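Local coordinates for putative tetR-family transcriptional regulatory protein (Streptomyces coelicolor, PDB 2DG8) that probably acts as a TetR-family transcriptional regulator that binds DNA through a helix-turn-helix motif and works as a dimer, at residues H67-F72 and R132-K137; A88-V93 and A168-A173. All blocks are in the same frame, centred on the assembly; numbering follows the deposited sequence.

From the N terminus the chain reaches 67-72 on helix 53-77, then 88-93 on helix 82-98, which follows directly. Contact 1 closes the first long loop when 132-137, covering the end of helix 121-135 and the start of the turn after it, returns against 67-72. Contact 2 closes the second when helix 167-177 brings 168-173 back to 88-93. The segments alternate along the chain, so the two loops cross rather than nest. Centres of the contacts lie about 15 Å apart. Contact 1 ties helix 53-77 to helix 121-135, contact 2 ties helix 82-98 to helix 167-177, and the two pairs are linked where F72 and V71 pack on L92.

Contact 1. Residues H67-F72 and R132-K137; sequences HIVAVF and RVHLEK
The first torsions of V69 and H134 turn a methyl and an imidazole toward each other: in V69 CG1 stands anti to the backbone N (chi1 163°), and in H134 CG stands anti to the carbonyl carbon (chi1 -62°), which sends the imidazole across toward helix 53-77. The two side chains cross at about a right angle. V69 CG1 reaches H134 CE1 at 3.5 Å, arriving at the edge of the ring and close to its plane, so the methyl is set against the ring's rim and no stack forms. The same methyl lies 4.0 Å from H134 ND1. Nearly one turn further along, F72 approaches the ring obliquely with its CB, 4.4 Å from H134 ND1. CA atoms of F72 and H134 are 6.8 Å apart, the nearest backbone pairing of the two segments. Beside this pair the approach is looser, and CD1 of L135 comes only within 4.5 Å of F72 CD1. The contact thus packs the C-terminal half of helix 53-77 against the last turn of helix 121-135, joining helix 53-77 to a helix of the C-terminal domain, which in TetR-family proteins usually binds ligand and forms the dimer. Helix 82-98 covers another side of F72 through L92 and L96, while W127 and R130 of helix 121-135 also pack on V69. H134 ND1 makes a weak hydrogen bond to the carbonyl oxygen of R130, one turn back in its own helix, and the ring also packs on D73. The weak bond suggests that ND1 carries a proton. Across the segments, therefore, the imidazole offers V69 a C-H rim rather than a polar atom in need of a partner, and between these segments the contact is van der Waals packing.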
loop_
_atom_site.group_PDB
_atom_site.type_symbol
_atom_site.label_atom_id
_atom_site.label_comp_id
_atom_site.label_asym_id
_atom_site.label_seq_id
_atom_site.Cartn_x
_atom_site.Cartn_y
_atom_site.Cartn_z
ATOM N N HIS A 67 -7.110 -8.809 -13.300
ATOM C CA HIS A 67 -7.149 -7.576 -14.088
ATOM C C HIS A 67 -5.830 -6.796 -14.097
ATOM O O HIS A 67 -5.343 -6.402 -15.159
ATOM C CB HIS A 67 -8.289 -6.687 -13.560
ATOM C CG HIS A 67 -8.172 -5.247 -13.951
ATOM N ND1 HIS A 67 -8.387 -4.800 -15.238
ATOM C CD2 HIS A 67 -7.854 -4.151 -13.220
ATOM C CE1 HIS A 67 -8.206 -3.493 -15.282
ATOM N NE2 HIS A 67 -7.882 -3.074 -14.071
ATOM N N ILE A 68 -5.256 -6.572 -12.920
ATOM C CA ILE A 68 -4.003 -5.834 -12.825
ATOM C C ILE A 68 -2.858 -6.653 -13.409
ATOM O O ILE A 68 -1.962 -6.107 -14.062
ATOM C CB ILE A 68 -3.692 -5.448 -11.360
ATOM C CG1 ILE A 68 -4.813 -4.551 -10.818
ATOM C CG2 ILE A 68 -2.378 -4.682 -11.281
ATOM C CD1 ILE A 68 -4.939 -3.208 -11.537
ATOM N N VAL A 69 -2.893 -7.964 -13.185
ATOM C CA VAL A 69 -1.870 -8.845 -13.729
ATOM C C VAL A 69 -1.887 -8.718 -15.249
ATOM O O VAL A 69 -0.844 -8.724 -15.900
ATOM C CB VAL A 69 -2.135 -10.316 -13.336
ATOM C CG1 VAL A 69 -1.334 -11.261 -14.233
ATOM C CG2 VAL A 69 -1.747 -10.530 -11.875
ATOM N N ALA A 70 -3.083 -8.594 -15.807
ATOM C CA ALA A 70 -3.232 -8.465 -17.245
ATOM C C ALA A 70 -2.649 -7.131 -17.692
ATOM O O ALA A 70 -2.190 -6.993 -18.825
ATOM C CB ALA A 70 -4.702 -8.554 -17.628
ATOM N N VAL A 71 -2.684 -6.140 -16.807
ATOM C CA VAL A 71 -2.138 -4.832 -17.144
ATOM C C VAL A 71 -0.629 -4.979 -17.296
ATOM O O VAL A 71 -0.014 -4.312 -18.127
ATOM C CB VAL A 71 -2.450 -3.779 -16.062
ATOM C CG1 VAL A 71 -1.775 -2.464 -16.414
ATOM C CG2 VAL A 71 -3.955 -3.565 -15.969
ATOM N N PHE A 72 -0.044 -5.857 -16.485
ATOM C CA PHE A 72 1.384 -6.122 -16.554
ATOM C C PHE A 72 1.655 -6.788 -17.901
ATOM O O PHE A 72 2.603 -6.436 -18.604
ATOM C CB PHE A 72 1.812 -7.056 -15.414
ATOM C CG PHE A 72 2.175 -6.336 -14.136
ATOM C CD1 PHE A 72 3.455 -6.449 -13.603
ATOM C CD2 PHE A 72 1.252 -5.527 -13.486
ATOM C CE1 PHE A 72 3.814 -5.769 -12.433
ATOM C CE2 PHE A 72 1.596 -4.840 -12.312
ATOM C CZ PHE A 72 2.879 -4.960 -11.789
ATOM N N ARG A 132 5.464 -11.348 -11.254
ATOM C CA ARG A 132 6.840 -11.752 -11.506
ATOM C C ARG A 132 6.984 -12.618 -12.747
ATOM O O ARG A 132 8.000 -12.553 -13.436
ATOM C CB ARG A 132 7.416 -12.488 -10.290
ATOM C CG ARG A 132 7.559 -11.618 -9.048
ATOM C CD ARG A 132 8.564 -12.229 -8.069
ATOM N NE ARG A 132 8.248 -13.615 -7.729
ATOM C CZ ARG A 132 7.406 -13.984 -6.769
ATOM N NH1 ARG A 132 7.187 -15.272 -6.543
ATOM N NH2 ARG A 132 6.792 -13.069 -6.026
ATOM N N VAL A 133 5.973 -13.427 -13.040
ATOM C CA VAL A 133 6.037 -14.277 -14.218
ATOM C C VAL A 133 6.285 -13.395 -15.445
ATOM O O VAL A 133 7.264 -13.587 -16.173
ATOM C CB VAL A 133 4.725 -15.090 -14.405
ATOM C CG1 VAL A 133 4.769 -15.862 -15.714
ATOM C CG2 VAL A 133 4.544 -16.064 -13.240
ATOM N N HIS A 134 5.414 -12.414 -15.663
ATOM C CA HIS A 134 5.567 -11.524 -16.812
ATOM C C HIS A 134 6.865 -10.732 -16.771
ATOM O O HIS A 134 7.420 -10.385 -17.810
ATOM C CB HIS A 134 4.390 -10.560 -16.906
ATOM C CG HIS A 134 3.073 -11.243 -17.116
ATOM N ND1 HIS A 134 2.151 -11.403 -16.106
ATOM C CD2 HIS A 134 2.556 -11.857 -18.205
ATOM C CE1 HIS A 134 1.117 -12.091 -16.564
ATOM N NE2 HIS A 134 1.340 -12.378 -17.832
ATOM N N LEU A 135 7.348 -10.446 -15.568
ATOM C CA LEU A 135 8.582 -9.692 -15.419
ATOM C C LEU A 135 9.758 -10.583 -15.811
ATOM O O LEU A 135 10.729 -10.121 -16.410
ATOM C CB LEU A 135 8.731 -9.227 -13.973
ATOM C CG LEU A 135 8.653 -7.754 -13.559
ATOM C CD1 LEU A 135 7.858 -6.871 -14.518
ATOM C CD2 LEU A 135 8.068 -7.740 -12.175
ATOM N N GLU A 136 9.655 -11.865 -15.479
ATOM C CA GLU A 136 10.716 -12.811 -15.792
ATOM C C GLU A 136 10.820 -13.140 -17.275
ATOM O O GLU A 136 11.685 -13.913 -17.679
ATOM C CB GLU A 136 10.546 -14.096 -14.990
ATOM C CG GLU A 136 10.716 -13.901 -13.500
ATOM C CD GLU A 136 10.641 -15.203 -12.746
ATOM O OE1 GLU A 136 10.518 -15.167 -11.505
ATOM O OE2 GLU A 136 10.714 -16.264 -13.400
ATOM N N LYS A 137 9.938 -12.569 -18.084
ATOM C CA LYS A 137 10.007 -12.804 -19.515
ATOM C C LYS A 137 11.109 -11.908 -20.079
ATOM O O LYS A 137 11.489 -12.030 -21.244
ATOM C CB LYS A 137 8.676 -12.471 -20.191
ATOM C CG LYS A 137 7.551 -13.438 -19.866
ATOM C CD LYS A 137 6.273 -13.046 -20.599
ATOM C CE LYS A 137 5.085 -13.887 -20.143
ATOM N NZ LYS A 137 3.832 -13.464 -20.838
#

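Contact 2. Residues A88-V93 and A168-A173; sequences AVADLV and ALTLEA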
loop_
_atom_site.group_PDB
_atom_site.type_symbol
_atom_site.label_atom_id
_atom_site.label_comp_id
_atom_site.label_asym_id
_atom_site.label_seq_id
_atom_site.Cartn_x
_atom_site.Cartn_y
_atom_site.Cartn_z
ATOM N N ALA A 88 8.734 -0.045 -20.802
ATOM C CA ALA A 88 7.386 -0.554 -20.616
ATOM C C ALA A 88 6.998 -0.485 -19.143
ATOM O O ALA A 88 5.856 -0.163 -18.807
ATOM C CB ALA A 88 7.303 -2.007 -21.115
ATOM N N VAL A 89 7.952 -0.798 -18.271
ATOM C CA VAL A 89 7.710 -0.783 -16.838
ATOM C C VAL A 89 7.430 0.632 -16.352
ATOM O O VAL A 89 6.606 0.830 -15.463
ATOM C CB VAL A 89 8.911 -1.369 -16.061
ATOM C CG1 VAL A 89 8.723 -1.146 -14.552
ATOM C CG2 VAL A 89 9.035 -2.865 -16.357
ATOM N N ALA A 90 8.116 1.613 -16.933
ATOM C CA ALA A 90 7.906 3.002 -16.542
ATOM C C ALA A 90 6.468 3.362 -16.863
ATOM O O ALA A 90 5.785 4.022 -16.073
ATOM C CB ALA A 90 8.875 3.938 -17.297
ATOM N N ASP A 91 6.016 2.921 -18.032
ATOM C CA ASP A 91 4.652 3.181 -18.473
ATOM C C ASP A 91 3.678 2.539 -17.502
ATOM O O ASP A 91 2.651 3.121 -17.147
ATOM C CB ASP A 91 4.426 2.591 -19.874
ATOM C CG ASP A 91 5.214 3.309 -20.942
ATOM O OD1 ASP A 91 5.343 2.762 -22.056
ATOM O OD2 ASP A 91 5.697 4.425 -20.670
ATOM N N LEU A 92 4.009 1.325 -17.087
ATOM C CA LEU A 92 3.169 0.569 -16.167
ATOM C C LEU A 92 3.026 1.339 -14.854
ATOM O O LEU A 92 1.926 1.505 -14.341
ATOM C CB LEU A 92 3.808 -0.787 -15.884
ATOM C CG LEU A 92 2.977 -2.058 -15.713
ATOM C CD1 LEU A 92 3.858 -3.097 -15.031
ATOM C CD2 LEU A 92 1.730 -1.808 -14.893
ATOM N N VAL A 93 4.152 1.792 -14.312
ATOM C CA VAL A 93 4.156 2.524 -13.056
ATOM C C VAL A 93 3.292 3.774 -13.105
ATOM O O VAL A 93 2.509 4.020 -12.189
ATOM C CB VAL A 93 5.586 2.937 -12.648
ATOM C CG1 VAL A 93 5.529 4.019 -11.571
ATOM C CG2 VAL A 93 6.344 1.721 -12.126
ATOM N N ALA A 168 11.376 10.448 -15.830
ATOM C CA ALA A 168 12.835 10.313 -15.852
ATOM C C ALA A 168 13.316 9.652 -14.560
ATOM O O ALA A 168 14.158 8.756 -14.579
ATOM C CB ALA A 168 13.498 11.683 -16.024
ATOM N N LEU A 169 12.776 10.100 -13.434
ATOM C CA LEU A 169 13.131 9.538 -12.137
ATOM C C LEU A 169 12.667 8.081 -12.073
ATOM O O LEU A 169 13.365 7.228 -11.544
ATOM C CB LEU A 169 12.472 10.362 -11.021
ATOM C CG LEU A 169 12.815 10.091 -9.553
ATOM C CD1 LEU A 169 12.148 8.808 -9.090
ATOM C CD2 LEU A 169 14.319 10.030 -9.383
ATOM N N THR A 170 11.485 7.799 -12.611
ATOM C CA THR A 170 10.966 6.437 -12.612
ATOM C C THR A 170 11.865 5.545 -13.481
ATOM O O THR A 170 12.253 4.451 -13.081
ATOM C CB THR A 170 9.511 6.369 -13.169
ATOM O OG1 THR A 170 8.617 7.095 -12.305
ATOM C CG2 THR A 170 9.038 4.904 -13.246
ATOM N N LEU A 171 12.211 6.032 -14.662
ATOM C CA LEU A 171 13.038 5.263 -15.574
ATOM C C LEU A 171 14.427 4.988 -15.007
ATOM O O LEU A 171 14.972 3.907 -15.200
ATOM C CB LEU A 171 13.143 5.995 -16.910
ATOM C CG LEU A 171 13.597 5.135 -18.084
ATOM C CD1 LEU A 171 12.620 3.968 -18.298
ATOM C CD2 LEU A 171 13.678 6.013 -19.326
ATOM N N GLU A 172 14.995 5.956 -14.292
ATOM C CA GLU A 172 16.321 5.773 -13.705
ATOM C C GLU A 172 16.325 4.690 -12.624
ATOM O O GLU A 172 17.225 3.858 -12.580
ATOM C CB GLU A 172 16.845 7.083 -13.098
ATOM C CG GLU A 172 18.327 7.018 -12.742
ATOM C CD GLU A 172 18.843 8.290 -12.100
ATOM O OE1 GLU A 172 18.504 8.555 -10.926
ATOM O OE2 GLU A 172 19.587 9.034 -12.774
ATOM N N ALA A 173 15.331 4.709 -11.744
ATOM C CA ALA A 173 15.260 3.709 -10.672
ATOM C C ALA A 173 15.151 2.331 -11.309
ATOM O O ALA A 173 15.800 1.371 -10.887
ATOM C CB ALA A 173 14.050 3.970 -9.772
#
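Flat groups play no part where A90 and V93 meet T170 and L171: neither a ring nor an amide or carboxylate plane offers a face or an edge, and aliphatic carbons do all the touching. The central group is the methyl of T170. With OG1 beside the backbone N (chi1 -64°), CG2 falls anti to it and points at helix 82-98, where it rests 4.0 Å from A90 CA and 4.0 Å from V93 CG1. V93 and T170 reach toward each other tip to tip. A90 CB, small and directed at the partner helix, lies 4.2 Å from T170 CG2 and 3.9 Å from L171 CD1, the leucine branch reaching in alongside, though its CB is not directed at the partner. With alanine at this point the backbones come near, 5.7 Å between A90 CA and L171 CA. The axes of the two short segments approach to 9.2 Å, their directions 128° apart. This joins helix 82-98 to the last helix, 167-177, within the C-terminal part of the TetR-type fold. L154 of helix 141-159 packs on both V93 and T170, and Q146 of the second subunit packs on L169 and A173, placing helix 167-177 near the dimer interface. The hydroxyl of T170 is bound away from the methyl contact, OG1 making hydrogen bonds with H165 NE2 and H94 NE2. D91 of helix 82-98 forms a salt bridge with R167, the first residue of helix 167-177.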